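Local coordinates for protein pyocin S8 (Pseudomonas aeruginosa, PDB 6W0V) that kills rival bacteria as a bacteriocin, probably by cutting their DNA with the H-N-H nuclease domain that is bound here to its immunity protein, at residues Lys40-Trp45 with Arg49-Val54; Pro30-Asp35 with Pro60-Tyr65; Asn16-Ala21 with Asp92-His97; Ile96-Gln101 with Gly106-Ile111. The protein carries 1 engineered substitution. One frame throughout, in Å; residues are numbered along the deposited sequence.

Contact 1: Lys40-Trp45 with Arg49-Val54; sequences KEFKSW and REQFWV
Gln51 OE1 accepts a hydrogen bond from water 1 at 2.7 Å, and that water in turn accepts from Lys40 NZ, so a single water bridges the two side chains. Water 3 sits 2.8 Å from the same Gln51 OE1 and also reaches Glu41 O, though it has more acceptors around it than protons to give. The contact spans a strand-to-helix connection: strand 41-42 runs through Ser44, the N-cap residue, into helix 45-57, whose first turn is closed by Arg49 N bonding to Trp45 O at 2.7 Å. The Gln51 amide meets the CE1 corner of the Phe42 ring obliquely, with Gln51 OE1 3.3 Å from Phe42 CE1 and the amide and ring planes 46° apart. At the other end of that amide, NE2 donates to Asp47 OD1, while Lys40 NZ also reaches Gln36 O. Two residues earlier in the helix, Arg49 CB lies over one face of the Trp45 indole, displaced toward its rim and 4.1 Å from Trp45 NE1. Beyond CB the arginine bends at chi2 (-96°) and again at chi3, which carries the guanidinium away from the indole and lets NH2 bond to Gly77 O.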
loop_
_atom_site.group_PDB
_atom_site.type_symbol
_atom_site.label_atom_id
_atom_site.label_comp_id
_atom_site.label_asym_id
_atom_site.label_seq_id
_atom_site.Cartn_x
_atom_site.Cartn_y
_atom_site.Cartn_z
ATOM N N LYS A 40 3.676 23.296 -1.918
ATOM C CA LYS A 40 3.598 22.870 -3.321
ATOM C C LYS A 40 2.143 22.861 -3.749
ATOM O O LYS A 40 1.253 22.687 -2.885
ATOM C CB LYS A 40 4.240 21.500 -3.498
ATOM C CG LYS A 40 5.713 21.479 -3.149
ATOM C CD LYS A 40 6.336 20.156 -3.452
ATOM C CE LYS A 40 7.834 20.170 -3.264
ATOM N NZ LYS A 40 8.385 18.799 -3.324
ATOM N N GLU A 41 1.941 23.025 -5.046
ATOM C CA GLU A 41 0.611 22.907 -5.666
ATOM C C GLU A 41 0.351 21.417 -5.867
ATOM O O GLU A 41 1.278 20.680 -6.245
ATOM C CB GLU A 41 0.525 23.633 -7.005
ATOM C CG GLU A 41 -0.851 23.525 -7.633
ATOM C CD GLU A 41 -0.931 23.915 -9.096
ATOM O OE1 GLU A 41 -1.829 24.701 -9.435
ATOM O OE2 GLU A 41 -0.112 23.413 -9.893
ATOM N N PHE A 42 -0.871 21.012 -5.590
ATOM C CA PHE A 42 -1.412 19.684 -5.922
ATOM C C PHE A 42 -2.593 19.873 -6.837
ATOM O O PHE A 42 -3.367 20.793 -6.614
ATOM C CB PHE A 42 -1.737 18.935 -4.645
ATOM C CG PHE A 42 -0.463 18.755 -3.885
ATOM C CD1 PHE A 42 0.396 17.723 -4.210
ATOM C CD2 PHE A 42 -0.057 19.703 -2.967
ATOM C CE1 PHE A 42 1.598 17.600 -3.548
ATOM C CE2 PHE A 42 1.144 19.569 -2.301
ATOM C CZ PHE A 42 1.970 18.517 -2.599
ATOM N N LYS A 43 -2.672 19.070 -7.880
ATOM C CA LYS A 43 -3.710 19.257 -8.914
ATOM C C LYS A 43 -4.982 18.566 -8.458
ATOM O O LYS A 43 -6.028 18.814 -9.030
ATOM C CB LYS A 43 -3.216 18.701 -10.244
ATOM C CG LYS A 43 -1.978 19.396 -10.780
ATOM C CD LYS A 43 -2.079 20.891 -10.750
ATOM C CE LYS A 43 -3.303 21.402 -11.474
ATOM N NZ LYS A 43 -3.288 21.053 -12.914
ATOM N N SER A 44 -4.848 17.662 -7.498
ATOM C CA SER A 44 -5.940 16.778 -7.062
ATOM C C SER A 44 -5.491 16.062 -5.809
ATOM O O SER A 44 -4.283 16.081 -5.483
ATOM C CB SER A 44 -6.285 15.781 -8.112
ATOM O OG SER A 44 -5.213 14.872 -8.259
ATOM N N TRP A 45 -6.435 15.406 -5.170
ATOM C CA TRP A 45 -6.105 14.549 -4.022
ATOM C C TRP A 45 -5.144 13.461 -4.496
ATOM O O TRP A 45 -4.140 13.214 -3.824
ATOM C CB TRP A 45 -7.357 13.946 -3.407
ATOM C CG TRP A 45 -6.922 13.085 -2.275
ATOM C CD1 TRP A 45 -6.968 11.728 -2.181
ATOM C CD2 TRP A 45 -6.223 13.552 -1.119
ATOM N NE1 TRP A 45 -6.397 11.328 -1.006
ATOM C CE2 TRP A 45 -5.938 12.423 -0.330
ATOM C CE3 TRP A 45 -5.865 14.819 -0.647
ATOM C CZ2 TRP A 45 -5.287 12.520 0.894
ATOM C CZ3 TRP A 45 -5.214 14.913 0.562
ATOM C CH2 TRP A 45 -4.934 13.777 1.322
ATOM N N ARG A 49 -1.712 12.603 -2.883
ATOM C CA ARG A 49 -1.515 11.249 -2.337
ATOM C C ARG A 49 -0.271 10.658 -2.995
ATOM O O ARG A 49 0.534 10.022 -2.302
ATOM C CB ARG A 49 -2.750 10.391 -2.584
ATOM C CG ARG A 49 -2.557 8.963 -2.109
ATOM C CD ARG A 49 -2.130 8.092 -3.253
ATOM N NE ARG A 49 -3.251 7.923 -4.154
ATOM C CZ ARG A 49 -3.141 7.416 -5.369
ATOM N NH1 ARG A 49 -4.207 7.278 -6.134
ATOM N NH2 ARG A 49 -1.954 7.032 -5.806
ATOM N N GLU A 50 -0.144 10.824 -4.301
ATOM C CA GLU A 50 1.018 10.258 -5.017
ATOM C C GLU A 50 2.292 10.901 -4.490
ATOM O O GLU A 50 3.240 10.214 -4.168
ATOM C CB GLU A 50 0.904 10.497 -6.506
ATOM C CG GLU A 50 -0.121 9.611 -7.132
ATOM C CD GLU A 50 -0.178 9.760 -8.633
ATOM O OE1 GLU A 50 0.612 10.559 -9.175
ATOM O OE2 GLU A 50 -1.005 9.077 -9.244
ATOM N N GLN A 51 2.330 12.215 -4.417
ATOM C CA GLN A 51 3.576 12.888 -4.019
ATOM C C GLN A 51 3.871 12.514 -2.575
ATOM O O GLN A 51 5.028 12.407 -2.212
ATOM C CB GLN A 51 3.436 14.383 -4.218
ATOM C CG GLN A 51 3.305 14.731 -5.686
ATOM C CD GLN A 51 3.516 16.201 -5.904
ATOM O OE1 GLN A 51 4.353 16.814 -5.248
ATOM N NE2 GLN A 51 2.727 16.766 -6.804
ATOM N N PHE A 52 2.824 12.330 -1.790
ATOM C CA PHE A 52 2.928 11.915 -0.380
ATOM C C PHE A 52 3.687 10.592 -0.328
ATOM O O PHE A 52 4.735 10.474 0.319
ATOM C CB PHE A 52 1.517 11.819 0.179
ATOM C CG PHE A 52 1.442 11.351 1.594
ATOM C CD1 PHE A 52 1.581 10.010 1.903
ATOM C CD2 PHE A 52 1.222 12.260 2.609
ATOM C CE1 PHE A 52 1.484 9.591 3.214
ATOM C CE2 PHE A 52 1.120 11.841 3.918
ATOM C CZ PHE A 52 1.258 10.508 4.217
ATOM N N TRP A 53 3.166 9.614 -1.037
ATOM C CA TRP A 53 3.765 8.267 -0.954
ATOM C C TRP A 53 5.114 8.257 -1.645
ATOM O O TRP A 53 5.983 7.537 -1.172
ATOM C CB TRP A 53 2.820 7.228 -1.518
ATOM C CG TRP A 53 1.675 7.032 -0.590
ATOM C CD1 TRP A 53 0.367 7.280 -0.848
ATOM C CD2 TRP A 53 1.747 6.631 0.784
ATOM N NE1 TRP A 53 -0.387 7.011 0.253
ATOM C CE2 TRP A 53 0.429 6.608 1.272
ATOM C CE3 TRP A 53 2.780 6.238 1.636
ATOM C CZ2 TRP A 53 0.122 6.209 2.568
ATOM C CZ3 TRP A 53 2.477 5.857 2.920
ATOM C CH2 TRP A 53 1.166 5.847 3.380
ATOM N N VAL A 54 5.282 9.029 -2.707
ATOM C CA VAL A 54 6.610 9.164 -3.352
ATOM C C VAL A 54 7.584 9.708 -2.320
ATOM O O VAL A 54 8.696 9.216 -2.227
ATOM C CB VAL A 54 6.549 10.044 -4.603
ATOM C CG1 VAL A 54 7.923 10.496 -5.053
ATOM C CG2 VAL A 54 5.817 9.328 -5.717
HETATM O O HOH W 1 6.372 16.368 -3.578
HETATM O O HOH W 2 1.346 19.119 -8.391
HETATM O O HOH W 3 3.726 19.405 -6.035
#

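Contact 2: Pro30-Asp35 with Pro60-Tyr65; sequences PSQIAD and PELVKY
Leu62 pushes its CD1 methyl among three side chains of segment 30-35 and carries by far the most surface hidden in this contact. It is a helix-to-helix packing: the first turn of helix 31-37, with Pro30 at the N-cap, faces the short helix 60-63, and a single leucine carries the 60-65 side of the contact. Ile33 meets it tip to tip. Its CG1 comes to 3.4 Å from Leu62 CD1, tighter than a normal carbon contact, and its own CD1 follows at 3.6 Å. Pro30 presents the outer corner of its ring, CG lying 3.8 Å from Leu62 CD1, with Leu62 CD2 a little further off at 4.1 Å.

Gln32 arrives from the opposite direction to Leu62. Its CG is wedged between the backbone N and the carbonyl carbon (chi1 68°), and a bend at chi2 then swings the amide over the leucine. Gln32 NE2 ends 3.6 Å from both CG and CD1 of Leu62; a weak hydrogen bond to Asp59 OD2, just before helix 60-63, gives that nitrogen a polar partner. Val56 of helix 45-57 touches both Ile33 and Leu62, and Trp17 lies against Pro30 and Leu62, so this is core packing. On the far branch of the leucine, Leu62 CD2 stays 3.9 Å from Gln32 NE2.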
loop_
_atom_site.group_PDB
_atom_site.type_symbol
_atom_site.label_atom_id
_atom_site.label_comp_id
_atom_site.label_asym_id
_atom_site.label_seq_id
_atom_site.Cartn_x
_atom_site.Cartn_y
_atom_site.Cartn_z
ATOM N N PRO A 30 4.666 12.570 8.879
ATOM C CA PRO A 30 5.999 12.899 9.354
ATOM C C PRO A 30 6.383 14.287 8.842
ATOM O O PRO A 30 6.124 14.601 7.688
ATOM C CB PRO A 30 6.887 11.813 8.753
ATOM C CG PRO A 30 5.929 10.677 8.480
ATOM C CD PRO A 30 4.632 11.342 8.077
ATOM N N SER A 31 6.996 15.074 9.711
ATOM C CA SER A 31 7.423 16.450 9.380
ATOM C C SER A 31 8.288 16.447 8.116
ATOM O O SER A 31 8.118 17.356 7.297
ATOM C CB SER A 31 8.108 17.086 10.543
ATOM O OG SER A 31 9.199 16.306 10.982
ATOM N N GLN A 32 9.154 15.446 7.927
ATOM C CA GLN A 32 10.067 15.419 6.754
ATOM C C GLN A 32 9.243 15.173 5.486
ATOM O O GLN A 32 9.701 15.558 4.402
ATOM C CB GLN A 32 11.167 14.373 6.911
ATOM C CG GLN A 32 10.669 12.940 6.884
ATOM C CD GLN A 32 10.368 12.397 8.256
ATOM O OE1 GLN A 32 9.818 13.083 9.113
ATOM N NE2 GLN A 32 10.731 11.143 8.471
ATOM N N ILE A 33 8.084 14.531 5.616
ATOM C CA ILE A 33 7.148 14.315 4.479
ATOM C C ILE A 33 6.393 15.622 4.252
ATOM O O ILE A 33 6.324 16.065 3.105
ATOM C CB ILE A 33 6.221 13.119 4.748
ATOM C CG1 ILE A 33 7.035 11.832 4.893
ATOM C CG2 ILE A 33 5.167 12.985 3.663
ATOM C CD1 ILE A 33 7.976 11.594 3.740
ATOM N N ALA A 34 5.885 16.233 5.320
ATOM C CA ALA A 34 5.284 17.580 5.238
ATOM C C ALA A 34 6.267 18.476 4.483
ATOM O O ALA A 34 5.841 19.203 3.582
ATOM C CB ALA A 34 4.964 18.116 6.604
ATOM N N ASP A 35 7.558 18.364 4.787
ATOM C CA ASP A 35 8.610 19.201 4.158
ATOM C C ASP A 35 8.575 19.065 2.638
ATOM O O ASP A 35 8.936 20.027 1.963
ATOM C CB ASP A 35 9.995 18.844 4.686
ATOM C CG ASP A 35 10.211 19.254 6.129
ATOM O OD1 ASP A 35 9.454 20.109 6.620
ATOM O OD2 ASP A 35 11.131 18.717 6.747
ATOM N N PRO A 60 14.524 7.379 3.370
ATOM C CA PRO A 60 15.103 6.107 3.788
ATOM C C PRO A 60 14.549 5.583 5.119
ATOM O O PRO A 60 14.279 4.396 5.221
ATOM C CB PRO A 60 16.594 6.440 3.924
ATOM C CG PRO A 60 16.808 7.528 2.900
ATOM C CD PRO A 60 15.537 8.351 2.939
ATOM N N GLU A 61 14.400 6.467 6.103
ATOM C CA GLU A 61 14.025 6.104 7.494
ATOM C C GLU A 61 12.537 5.761 7.585
ATOM O O GLU A 61 12.144 5.115 8.568
ATOM C CB GLU A 61 14.415 7.230 8.451
ATOM C CG GLU A 61 15.917 7.315 8.654
ATOM C CD GLU A 61 16.565 5.971 8.941
ATOM O OE1 GLU A 61 17.596 5.662 8.313
ATOM O OE2 GLU A 61 16.016 5.226 9.775
ATOM N N LEU A 62 11.723 6.165 6.615
ATOM C CA LEU A 62 10.307 5.733 6.585
ATOM C C LEU A 62 10.169 4.515 5.683
ATOM O O LEU A 62 9.453 3.583 6.066
ATOM C CB LEU A 62 9.431 6.873 6.076
ATOM C CG LEU A 62 9.388 8.090 6.989
ATOM C CD1 LEU A 62 8.632 9.217 6.312
ATOM C CD2 LEU A 62 8.745 7.746 8.320
ATOM N N VAL A 63 10.804 4.540 4.516
ATOM C CA VAL A 63 10.546 3.502 3.481
ATOM C C VAL A 63 11.100 2.170 3.989
ATOM O O VAL A 63 10.575 1.134 3.574
ATOM C CB VAL A 63 11.106 3.875 2.098
ATOM C CG1 VAL A 63 12.615 3.710 2.009
ATOM C CG2 VAL A 63 10.417 3.063 1.014
ATOM N N LYS A 64 12.091 2.200 4.881
ATOM C CA LYS A 64 12.714 0.956 5.398
ATOM C C LYS A 64 11.652 0.095 6.093
ATOM O O LYS A 64 11.881 -1.104 6.219
ATOM C CB LYS A 64 13.887 1.268 6.326
ATOM C CG LYS A 64 13.513 1.813 7.694
ATOM C CD LYS A 64 14.726 2.105 8.540
ATOM C CE LYS A 64 14.375 2.639 9.909
ATOM N NZ LYS A 64 15.591 3.013 10.665
ATOM N N TYR A 65 10.522 0.671 6.506
ATOM C CA TYR A 65 9.441 -0.060 7.215
ATOM C C TYR A 65 8.460 -0.663 6.216
ATOM O O TYR A 65 7.436 -1.207 6.646
ATOM C CB TYR A 65 8.731 0.863 8.201
ATOM C CG TYR A 65 9.598 1.193 9.380
ATOM C CD1 TYR A 65 9.772 0.274 10.400
ATOM C CD2 TYR A 65 10.299 2.384 9.444
ATOM C CE1 TYR A 65 10.585 0.551 11.483
ATOM C CE2 TYR A 65 11.118 2.677 10.520
ATOM C CZ TYR A 65 11.264 1.755 11.541
ATOM O OH TYR A 65 12.071 2.037 12.601
#

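Contact 3: Asn16-Ala21 with Asp92-His97; sequences NWLAGA and DKYAIH. Engineered in segment 92-97: Ala95 (natural residue Glu).
The residue that leads into strand 95-98, Tyr94, is packed against the loop 16-21, with Leu18 and Ala21 meeting its ring from two directions. With CG set anti to the carbonyl carbon (chi1 -79°), the tyrosine directs its ring at that loop. Leu18 CD1 stands over the middle of one face in a CH-pi contact, 3.4 Å from the Tyr94 ring centroid and only 2° off the normal. The other methyl, CD2, lies over the centre of the Trp17 indole, so the leucine fork is held between two aromatic faces. Ala21 CB comes in at the edge, 3.6 Å from Tyr94 CE1. The strand that follows is the first of the H-N-H (His-Me finger) nuclease motif and pairs with strand 114-117; Ala95 in it is engineered from Glu. At the hydroxyl end of the ring, water 4 is 2.6 Å from Tyr94 OH and donates to Leu18 O at 2.6 Å, lying in the ring plane. Tyr94 also packs on Tyr52 of the immunity protein, while the neighbouring Lys93 NZ is shared between Asp92 OD1 and Asp31 of that second chain.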
loop_
_atom_site.group_PDB
_atom_site.type_symbol
_atom_site.label_atom_id
_atom_site.label_comp_id
_atom_site.label_asym_id
_atom_site.label_seq_id
_atom_site.Cartn_x
_atom_site.Cartn_y
_atom_site.Cartn_z
ATOM N N ASN A 16 8.861 3.183 13.642
ATOM C CA ASN A 16 7.913 2.543 12.700
ATOM C C ASN A 16 6.686 3.436 12.588
ATOM O O ASN A 16 5.741 3.312 13.389
ATOM C CB ASN A 16 7.539 1.124 13.102
ATOM C CG ASN A 16 6.874 0.381 11.963
ATOM O OD1 ASN A 16 6.224 0.984 11.112
ATOM N ND2 ASN A 16 7.042 -0.928 11.936
ATOM N N TRP A 17 6.743 4.327 11.617
ATOM C CA TRP A 17 5.768 5.424 11.479
ATOM C C TRP A 17 4.348 4.855 11.476
ATOM O O TRP A 17 3.511 5.338 12.246
ATOM C CB TRP A 17 6.092 6.197 10.212
ATOM C CG TRP A 17 5.001 7.115 9.796
ATOM C CD1 TRP A 17 4.275 7.965 10.580
ATOM C CD2 TRP A 17 4.535 7.287 8.456
ATOM N NE1 TRP A 17 3.373 8.644 9.812
ATOM C CE2 TRP A 17 3.510 8.253 8.507
ATOM C CE3 TRP A 17 4.879 6.708 7.230
ATOM C CZ2 TRP A 17 2.837 8.664 7.366
ATOM C CZ3 TRP A 17 4.201 7.112 6.105
ATOM C CH2 TRP A 17 3.201 8.083 6.176
ATOM N N LEU A 18 4.081 3.851 10.642
ATOM C CA LEU A 18 2.693 3.384 10.409
ATOM C C LEU A 18 2.290 2.323 11.431
ATOM O O LEU A 18 1.125 1.900 11.374
ATOM C CB LEU A 18 2.573 2.849 8.984
ATOM C CG LEU A 18 2.718 3.898 7.892
ATOM C CD1 LEU A 18 2.300 3.323 6.557
ATOM C CD2 LEU A 18 1.903 5.142 8.217
ATOM N N ALA A 19 3.168 1.947 12.360
ATOM C CA ALA A 19 2.802 1.035 13.470
ATOM C C ALA A 19 1.506 1.543 14.116
ATOM O O ALA A 19 0.621 0.716 14.387
ATOM C CB ALA A 19 3.923 0.922 14.470
ATOM N N GLY A 20 1.390 2.860 14.310
ATOM C CA GLY A 20 0.239 3.498 14.979
ATOM C C GLY A 20 -0.949 3.708 14.051
ATOM O O GLY A 20 -2.017 4.107 14.557
ATOM N N ALA A 21 -0.790 3.459 12.746
ATOM C CA ALA A 21 -1.850 3.672 11.731
ATOM C C ALA A 21 -3.040 2.758 12.028
ATOM O O ALA A 21 -4.155 3.089 11.607
ATOM C CB ALA A 21 -1.327 3.449 10.337
ATOM N N ASP A 92 -7.758 -1.645 1.283
ATOM C CA ASP A 92 -6.582 -2.458 1.665
ATOM C C ASP A 92 -5.312 -1.617 1.691
ATOM O O ASP A 92 -4.245 -2.170 1.966
ATOM C CB ASP A 92 -6.421 -3.617 0.687
ATOM C CG ASP A 92 -6.485 -3.194 -0.767
ATOM O OD1 ASP A 92 -6.324 -1.992 -1.031
ATOM O OD2 ASP A 92 -6.708 -4.069 -1.615
ATOM N N LYS A 93 -5.426 -0.318 1.436
ATOM C CA LYS A 93 -4.274 0.599 1.384
ATOM C C LYS A 93 -4.272 1.438 2.647
ATOM O O LYS A 93 -5.358 1.731 3.176
ATOM C CB LYS A 93 -4.382 1.609 0.247
ATOM C CG LYS A 93 -4.766 1.048 -1.097
ATOM C CD LYS A 93 -3.788 0.009 -1.536
ATOM C CE LYS A 93 -3.989 -0.339 -2.990
ATOM N NZ LYS A 93 -5.373 -0.800 -3.249
ATOM N N TYR A 94 -3.100 1.868 3.064
ATOM C CA TYR A 94 -2.995 2.948 4.061
ATOM C C TYR A 94 -3.791 4.130 3.541
ATOM O O TYR A 94 -3.623 4.520 2.389
ATOM C CB TYR A 94 -1.543 3.291 4.330
ATOM C CG TYR A 94 -0.933 2.281 5.247
ATOM C CD1 TYR A 94 -1.261 2.267 6.588
ATOM C CD2 TYR A 94 -0.112 1.285 4.753
ATOM C CE1 TYR A 94 -0.728 1.328 7.445
ATOM C CE2 TYR A 94 0.435 0.343 5.597
ATOM C CZ TYR A 94 0.123 0.363 6.942
ATOM O OH TYR A 94 0.648 -0.558 7.786
ATOM N N ALA A 95 -4.697 4.597 4.379
ATOM C CA ALA A 95 -5.601 5.708 4.051
ATOM C C ALA A 95 -4.976 6.975 4.612
ATOM O O ALA A 95 -4.430 6.944 5.712
ATOM C CB ALA A 95 -6.961 5.450 4.619
ATOM N N ILE A 96 -4.995 8.032 3.823
ATOM C CA ILE A 96 -4.697 9.380 4.353
ATOM C C ILE A 96 -6.042 9.975 4.733
ATOM O O ILE A 96 -6.842 10.211 3.830
ATOM C CB ILE A 96 -3.944 10.213 3.318
ATOM C CG1 ILE A 96 -2.655 9.523 2.877
ATOM C CG2 ILE A 96 -3.698 11.601 3.871
ATOM C CD1 ILE A 96 -2.032 10.135 1.660
ATOM N N HIS A 97 -6.283 10.100 6.029
ATOM C CA HIS A 97 -7.586 10.506 6.593
ATOM C C HIS A 97 -7.545 12.001 6.856
ATOM O O HIS A 97 -6.548 12.483 7.399
ATOM C CB HIS A 97 -7.877 9.736 7.873
ATOM C CG HIS A 97 -9.109 10.212 8.547
ATOM N ND1 HIS A 97 -10.351 10.099 7.953
ATOM C CD2 HIS A 97 -9.297 10.807 9.742
ATOM C CE1 HIS A 97 -11.258 10.594 8.768
ATOM N NE2 HIS A 97 -10.636 11.037 9.867
HETATM O O HOH W 4 -0.123 -0.053 10.256
#

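Contact 4: Ile96-Gln101 with Gly106-Ile111; sequences IHHVVQ and GAVYDI
His98 reaches across to the backbone carbonyls of Ala107 and Val108. From CB, the torsion that sets CG anti to the carbonyl carbon (chi1 -72°) sends the imidazole toward these two residues. His98 CD2 lies 3.4 Å from Ala107 O and 3.3 Å from Val108 O. At the tip, His98 NE2 donates to Val108 O at 2.6 Å with an N-H...O angle of 155°. That oxygen lies almost exactly in the ring plane, and NE2 meets a lone pair of Val108 O in the carbonyl plane, which helps hold the imidazole in its rotation. On the other flank, His98 CE1 is 3.7 Å from Val108 O.

Further along, Gly106 closes the loop: Gly106 N donates to Gln101 O at 2.8 Å from 40° above the carbonyl plane. Gly106 CA makes a CA-H...O contact of 3.2 Å to Val100 O, and Val100 CG1 presses in tightly on the same carbon. Asn113 ties both segments together, its OD1 taking a hydrogen bond from Val100 N and its ND2 giving one to Ala107 O. An asparagine bracing the loop after a histidine-bearing first strand is characteristic of the H-N-H nuclease motif.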
loop_
_atom_site.group_PDB
_atom_site.type_symbol
_atom_site.label_atom_id
_atom_site.label_comp_id
_atom_site.label_asym_id
_atom_site.label_seq_id
_atom_site.Cartn_x
_atom_site.Cartn_y
_atom_site.Cartn_z
ATOM N N ILE A 96 -4.995 8.032 3.823
ATOM C CA ILE A 96 -4.697 9.380 4.353
ATOM C C ILE A 96 -6.042 9.975 4.733
ATOM O O ILE A 96 -6.842 10.211 3.830
ATOM C CB ILE A 96 -3.944 10.213 3.318
ATOM C CG1 ILE A 96 -2.655 9.523 2.877
ATOM C CG2 ILE A 96 -3.698 11.601 3.871
ATOM C CD1 ILE A 96 -2.032 10.135 1.660
ATOM N N HIS A 97 -6.283 10.100 6.029
ATOM C CA HIS A 97 -7.586 10.506 6.593
ATOM C C HIS A 97 -7.545 12.001 6.856
ATOM O O HIS A 97 -6.548 12.483 7.399
ATOM C CB HIS A 97 -7.877 9.736 7.873
ATOM C CG HIS A 97 -9.109 10.212 8.547
ATOM N ND1 HIS A 97 -10.351 10.099 7.953
ATOM C CD2 HIS A 97 -9.297 10.807 9.742
ATOM C CE1 HIS A 97 -11.258 10.594 8.768
ATOM N NE2 HIS A 97 -10.636 11.037 9.867
ATOM N N HIS A 98 -8.603 12.691 6.462
ATOM C CA HIS A 98 -8.831 14.107 6.822
ATOM C C HIS A 98 -9.504 14.140 8.185
ATOM O O HIS A 98 -10.662 13.706 8.269
ATOM C CB HIS A 98 -9.651 14.776 5.742
ATOM C CG HIS A 98 -8.839 14.968 4.521
ATOM N ND1 HIS A 98 -8.826 14.051 3.501
ATOM C CD2 HIS A 98 -7.980 15.949 4.181
ATOM C CE1 HIS A 98 -8.018 14.484 2.555
ATOM N NE2 HIS A 98 -7.498 15.652 2.945
ATOM N N VAL A 99 -8.771 14.581 9.203
ATOM C CA VAL A 99 -9.226 14.547 10.621
ATOM C C VAL A 99 -10.504 15.373 10.716
ATOM O O VAL A 99 -11.515 14.862 11.229
ATOM C CB VAL A 99 -8.143 15.062 11.582
ATOM C CG1 VAL A 99 -8.670 15.177 13.003
ATOM C CG2 VAL A 99 -6.917 14.171 11.538
ATOM N N VAL A 100 -10.439 16.609 10.235
ATOM C CA VAL A 100 -11.653 17.427 9.977
ATOM C C VAL A 100 -12.081 17.078 8.557
ATOM O O VAL A 100 -11.288 17.298 7.623
ATOM C CB VAL A 100 -11.408 18.936 10.144
ATOM C CG1 VAL A 100 -12.646 19.737 9.775
ATOM C CG2 VAL A 100 -10.943 19.273 11.550
ATOM N N GLN A 101 -13.277 16.533 8.417
ATOM C CA GLN A 101 -13.789 16.067 7.112
ATOM C C GLN A 101 -13.890 17.269 6.171
ATOM O O GLN A 101 -14.279 18.370 6.620
ATOM C CB GLN A 101 -15.110 15.340 7.324
ATOM C CG GLN A 101 -14.944 14.092 8.177
ATOM C CD GLN A 101 -16.262 13.434 8.501
ATOM O OE1 GLN A 101 -17.301 13.767 7.936
ATOM N NE2 GLN A 101 -16.227 12.486 9.423
ATOM N N GLY A 106 -12.985 20.797 6.439
ATOM C CA GLY A 106 -11.620 20.266 6.547
ATOM C C GLY A 106 -10.804 20.693 5.345
ATOM O O GLY A 106 -11.348 20.675 4.222
ATOM N N ALA A 107 -9.543 21.065 5.566
ATOM C CA ALA A 107 -8.604 21.465 4.499
ATOM C C ALA A 107 -8.081 20.187 3.848
ATOM O O ALA A 107 -7.541 19.330 4.571
ATOM C CB ALA A 107 -7.496 22.312 5.066
ATOM N N VAL A 108 -8.313 20.041 2.547
ATOM C CA VAL A 108 -7.931 18.818 1.793
ATOM C C VAL A 108 -6.416 18.658 1.895
ATOM O O VAL A 108 -5.941 17.543 2.096
ATOM C CB VAL A 108 -8.365 18.891 0.320
ATOM C CG1 VAL A 108 -7.875 17.672 -0.440
ATOM C CG2 VAL A 108 -9.867 19.060 0.167
ATOM N N TYR A 109 -5.667 19.735 1.725
ATOM C CA TYR A 109 -4.198 19.648 1.588
ATOM C C TYR A 109 -3.510 20.211 2.819
ATOM O O TYR A 109 -2.299 20.483 2.748
ATOM C CB TYR A 109 -3.726 20.373 0.339
ATOM C CG TYR A 109 -4.388 19.902 -0.920
ATOM C CD1 TYR A 109 -4.115 18.648 -1.438
ATOM C CD2 TYR A 109 -5.294 20.701 -1.589
ATOM C CE1 TYR A 109 -4.702 18.222 -2.611
ATOM C CE2 TYR A 109 -5.888 20.293 -2.767
ATOM C CZ TYR A 109 -5.590 19.045 -3.279
ATOM O OH TYR A 109 -6.175 18.627 -4.432
ATOM N N ASP A 110 -4.240 20.373 3.919
ATOM C CA ASP A 110 -3.555 20.741 5.172
ATOM C C ASP A 110 -3.027 19.450 5.772
ATOM O O ASP A 110 -3.812 18.601 6.230
ATOM C CB ASP A 110 -4.368 21.545 6.170
ATOM C CG ASP A 110 -3.422 22.017 7.258
ATOM O OD1 ASP A 110 -3.099 21.190 8.095
ATOM O OD2 ASP A 110 -2.929 23.184 7.198
ATOM N N ILE A 111 -1.711 19.362 5.760
ATOM C CA ILE A 111 -0.964 18.171 6.216
ATOM C C ILE A 111 -1.303 17.907 7.680
ATOM O O ILE A 111 -1.367 16.752 8.068
ATOM C CB ILE A 111 0.529 18.396 5.970
ATOM C CG1 ILE A 111 0.792 18.534 4.469
ATOM C CG2 ILE A 111 1.352 17.287 6.592
ATOM C CD1 ILE A 111 2.059 19.247 4.147
#

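Contacts 3 and 4 share Ile96 and His97 and follow the same strand of the H-N-H motif, contact 3 leading into it and contact 4 leaving it, with centres about 15 Å apart. Engineered Ala95 on this strand replaces a Glu, probably the H-N-H glutamate required for DNase activity. Contact 1 touches both: Trp45 CZ3 is 3.4 Å from His98 NE2, and Phe52 CD1 is 3.6 Å from Ile96 CD1. Contact 2, across the chain's centre from contact 4 with centres about 19 Å apart, meets contact 3 where Pro30 CD lies 3.3 Å from Trp17 CZ2. Helix 45-57 thus packs between contact 2 and the nuclease motif, and the immunity protein packs on segment 92-97.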